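Local coordinates for protein 4-hydroxybenzoyl-CoA thioesterase (Pseudomonas sp. CBS3, PDB 1LO8) that hydrolyses 4-hydroxybenzoyl-CoA to 4-hydroxybenzoate and coenzyme A, the last step in converting 4-chlorobenzoate to 4-hydroxybenzoate, at residues Ser67-Ala72 with Val110-Glu115. Sequence-based numbering, arbitrary orientation.
Sequences SFVCTA and VMRADE. With 4CA (4-hydroxybenzyl coenzyme A), chain B.
Phe68 and Met111 face each other as an antiparallel non-hydrogen-bonded pair, their side chains running side by side in the same direction. With Met111 CG set between its backbone N and carbonyl carbon (chi1 65°) and the chain bent again at chi2 and chi3, SD comes obliquely to the ring of Phe68, 5.4 Å from its centroid, a Met-aromatic contact. On the other face of the sheet the model puts Ser67 OG over a face of the Arg112 guanidinium, too close for the detail to be trusted, while Val69 CG2 meets NE of Arg112 obliquely at 3.8 Å, the two side chains crossing at about a right angle. Ser67 and Arg112 are paired by two backbone hydrogen bonds, Ser67 N to Arg112 O (3.0 Å) and Arg112 N to Ser67 O (3.1 Å). Past Phe68 the chain turns off, and Val110 O accepts two hydrogen bonds, from Val69 N (2.7 Å) and, in the carbonyl plane on a lone pair, from Cys70 N (3.3 Å). Val110 and Met111 form a classic beta bulge opposite Val98. Phe68 O takes a weak hydrogen bond from N8P of 4-hydroxybenzyl-CoA, so this antiparallel strand end of the hotdog fold borders the pantetheine site, completed by the second subunit.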
loop_
_atom_site.group_PDB
_atom_site.type_symbol
_atom_site.label_atom_id
_atom_site.label_comp_id
_atom_site.label_asym_id
_atom_site.label_seq_id
_atom_site.Cartn_x
_atom_site.Cartn_y
_atom_site.Cartn_z
ATOM N N SER A 67 11.439 -16.667 -1.841
ATOM C CA SER A 67 12.447 -16.766 -0.808
ATOM C C SER A 67 13.118 -15.394 -0.660
ATOM O O SER A 67 13.388 -14.709 -1.650
ATOM C CB SER A 67 13.381 -17.950 -1.014
ATOM O OG SER A 67 13.896 -17.928 -2.324
ATOM N N PHE A 68 13.316 -14.940 0.578
ATOM C CA PHE A 68 13.883 -13.622 0.869
ATOM C C PHE A 68 15.235 -13.843 1.425
ATOM O O PHE A 68 15.346 -14.304 2.512
ATOM C CB PHE A 68 12.999 -12.791 1.818
ATOM C CG PHE A 68 11.583 -12.720 1.323
ATOM C CD1 PHE A 68 10.703 -13.749 1.635
ATOM C CD2 PHE A 68 11.120 -11.638 0.579
ATOM C CE1 PHE A 68 9.384 -13.680 1.193
ATOM C CE2 PHE A 68 9.814 -11.574 0.087
ATOM C CZ PHE A 68 8.938 -12.591 0.446
ATOM N N VAL A 69 16.234 -13.576 0.615
ATOM C CA VAL A 69 17.635 -13.859 0.884
ATOM C C VAL A 69 18.388 -12.871 1.730
ATOM O O VAL A 69 19.178 -13.279 2.552
ATOM C CB VAL A 69 18.344 -14.084 -0.461
ATOM C CG1 VAL A 69 19.786 -14.534 -0.247
ATOM C CG2 VAL A 69 17.551 -15.076 -1.328
ATOM N N CYS A 70 18.197 -11.573 1.480
ATOM C CA CYS A 70 18.871 -10.578 2.304
ATOM C C CYS A 70 17.938 -9.400 2.419
ATOM O O CYS A 70 16.992 -9.317 1.656
ATOM C CB CYS A 70 20.266 -10.098 1.835
ATOM S SG CYS A 70 20.233 -9.082 0.342
ATOM N N THR A 71 18.233 -8.460 3.310
ATOM C CA THR A 71 17.344 -7.296 3.434
ATOM C C THR A 71 17.683 -6.176 2.459
ATOM O O THR A 71 18.747 -6.098 1.856
ATOM C CB THR A 71 17.425 -6.721 4.841
ATOM O OG1 THR A 71 18.701 -6.132 4.965
ATOM C CG2 THR A 71 17.273 -7.776 5.945
ATOM N N ALA A 72 16.734 -5.274 2.279
ATOM C CA ALA A 72 16.926 -4.118 1.434
ATOM C C ALA A 72 16.275 -2.948 2.162
ATOM O O ALA A 72 15.422 -3.180 2.988
ATOM C CB ALA A 72 16.390 -4.269 0.015
ATOM N N VAL A 110 18.537 -10.386 -3.377
ATOM C CA VAL A 110 17.679 -9.944 -2.322
ATOM C C VAL A 110 16.562 -10.955 -2.189
ATOM O O VAL A 110 16.267 -11.569 -1.146
ATOM C CB VAL A 110 17.128 -8.547 -2.629
ATOM C CG1 VAL A 110 16.010 -8.179 -1.692
ATOM C CG2 VAL A 110 18.198 -7.474 -2.510
ATOM N N MET A 111 15.906 -11.154 -3.304
ATOM C CA MET A 111 14.832 -12.110 -3.292
ATOM C C MET A 111 14.627 -12.739 -4.641
ATOM O O MET A 111 15.134 -12.254 -5.649
ATOM C CB MET A 111 13.503 -11.624 -2.689
ATOM C CG MET A 111 12.776 -10.526 -3.393
ATOM S SD MET A 111 11.320 -11.142 -4.212
ATOM C CE MET A 111 10.267 -11.729 -2.874
ATOM N N ARG A 112 13.877 -13.823 -4.629
ATOM C CA ARG A 112 13.543 -14.553 -5.839
ATOM C C ARG A 112 12.142 -15.095 -5.688
ATOM O O ARG A 112 11.683 -15.399 -4.586
ATOM C CB ARG A 112 14.557 -15.660 -6.145
ATOM C CG ARG A 112 14.709 -16.620 -4.973
ATOM C CD ARG A 112 16.133 -16.961 -4.575
ATOM N NE ARG A 112 16.045 -17.851 -3.416
ATOM C CZ ARG A 112 16.103 -19.189 -3.487
ATOM N NH1 ARG A 112 16.375 -19.829 -4.613
ATOM N NH2 ARG A 112 15.991 -19.908 -2.371
ATOM N N ALA A 113 11.457 -15.275 -6.798
ATOM C CA ALA A 113 10.127 -15.786 -6.630
ATOM C C ALA A 113 9.634 -16.374 -7.939
ATOM O O ALA A 113 9.968 -15.824 -8.986
ATOM C CB ALA A 113 9.186 -14.623 -6.259
ATOM N N ASP A 114 8.868 -17.474 -7.869
ATOM C CA ASP A 114 8.270 -18.088 -9.045
ATOM C C ASP A 114 6.801 -17.911 -8.881
ATOM O O ASP A 114 6.225 -18.383 -7.897
ATOM C CB ASP A 114 8.535 -19.600 -9.140
ATOM C CG ASP A 114 9.906 -19.945 -9.619
ATOM O OD1 ASP A 114 10.634 -19.168 -10.178
ATOM O OD2 ASP A 114 10.241 -21.157 -9.340
ATOM N N GLU A 115 6.221 -17.222 -9.844
ATOM C CA GLU A 115 4.811 -16.951 -9.824
ATOM C C GLU A 115 4.110 -17.771 -10.859
ATOM O O GLU A 115 4.536 -17.742 -11.995
ATOM C CB GLU A 115 4.448 -15.472 -10.116
ATOM C CG GLU A 115 4.954 -14.512 -8.994
ATOM C CD GLU A 115 4.565 -13.110 -9.310
ATOM O OE1 GLU A 115 4.402 -12.745 -10.448
ATOM O OE2 GLU A 115 4.489 -12.332 -8.258
HETATM N N1A 4CA B . 13.630 -21.297 3.507
HETATM C C2A 4CA B . 13.434 -21.906 4.724
HETATM N N3A 4CA B . 13.979 -21.632 5.869
HETATM C C4A 4CA B . 14.833 -20.606 5.757
HETATM C C5A 4CA B . 15.152 -19.915 4.609
HETATM C C6A 4CA B . 14.488 -20.273 3.412
HETATM N N6A 4CA B . 14.660 -19.694 2.235
HETATM N N7A 4CA B . 16.100 -18.926 4.877
HETATM C C8A 4CA B . 16.343 -19.052 6.192
HETATM N N9A 4CA B . 15.640 -20.081 6.735
HETATM C C1D 4CA B . 15.813 -20.623 8.053
HETATM C C2D 4CA B . 17.277 -20.991 8.044
HETATM O O2D 4CA B . 17.491 -22.335 7.610
HETATM C C3D 4CA B . 17.618 -20.993 9.494
HETATM O O3D 4CA B . 17.268 -22.249 10.027
HETATM P P3D 4CA B . 17.440 -23.249 11.131
HETATM O O7A 4CA B . 17.768 -24.569 10.475
HETATM O O8A 4CA B . 18.536 -22.761 12.055
HETATM O O9A 4CA B . 16.166 -23.386 11.915
HETATM C C4D 4CA B . 16.801 -19.839 10.006
HETATM O O4D 4CA B . 15.790 -19.590 8.958
HETATM C C5D 4CA B . 17.743 -18.666 10.198
HETATM O O5D 4CA B . 18.436 -18.460 8.953
HETATM P P1A 4CA B . 19.993 -18.371 9.052
HETATM O O1A 4CA B . 20.521 -18.489 7.664
HETATM O O2A 4CA B . 20.393 -19.543 9.869
HETATM O O3A 4CA B . 20.442 -17.069 9.745
HETATM P P2A 4CA B . 20.828 -15.590 9.168
HETATM O O4A 4CA B . 20.844 -14.659 10.333
HETATM O O5A 4CA B . 22.190 -15.671 8.597
HETATM O O6A 4CA B . 19.814 -15.060 7.995
HETATM C CBP 4CA B . 18.042 -13.479 7.910
HETATM C CCP 4CA B . 18.535 -14.776 8.539
HETATM C CDP 4CA B . 18.867 -12.256 8.378
HETATM C CEP 4CA B . 16.546 -13.295 8.187
HETATM C CAP 4CA B . 18.281 -13.507 6.400
HETATM O OAP 4CA B . 17.493 -14.566 5.812
HETATM C C9P 4CA B . 17.535 -12.327 5.739
HETATM O O9P 4CA B . 17.837 -11.141 5.906
HETATM N N8P 4CA B . 16.409 -12.630 4.889
HETATM C C7P 4CA B . 15.763 -11.388 4.447
HETATM C C6P 4CA B . 14.583 -11.084 5.362
HETATM C C5P 4CA B . 13.681 -10.007 4.715
HETATM O O5P 4CA B . 14.076 -8.925 4.345
HETATM N N4P 4CA B . 12.318 -10.392 4.446
HETATM C C3P 4CA B . 11.544 -9.305 3.843
HETATM C C2P 4CA B . 11.023 -8.336 4.910
HETATM S S1P 4CA B . 10.012 -8.995 6.256
HETATM C C1B 4CA B . 9.398 -7.603 7.122
HETATM C C2B 4CA B . 8.968 -7.893 8.481
HETATM C C3B 4CA B . 9.853 -7.632 9.551
HETATM C C4B 4CA B . 9.446 -7.896 10.874
HETATM C C5B 4CA B . 8.147 -8.400 11.118
HETATM O O2B 4CA B . 7.684 -8.521 12.412
HETATM C C6B 4CA B . 7.285 -8.712 10.030
HETATM C C7B 4CA B . 7.667 -8.397 8.708
#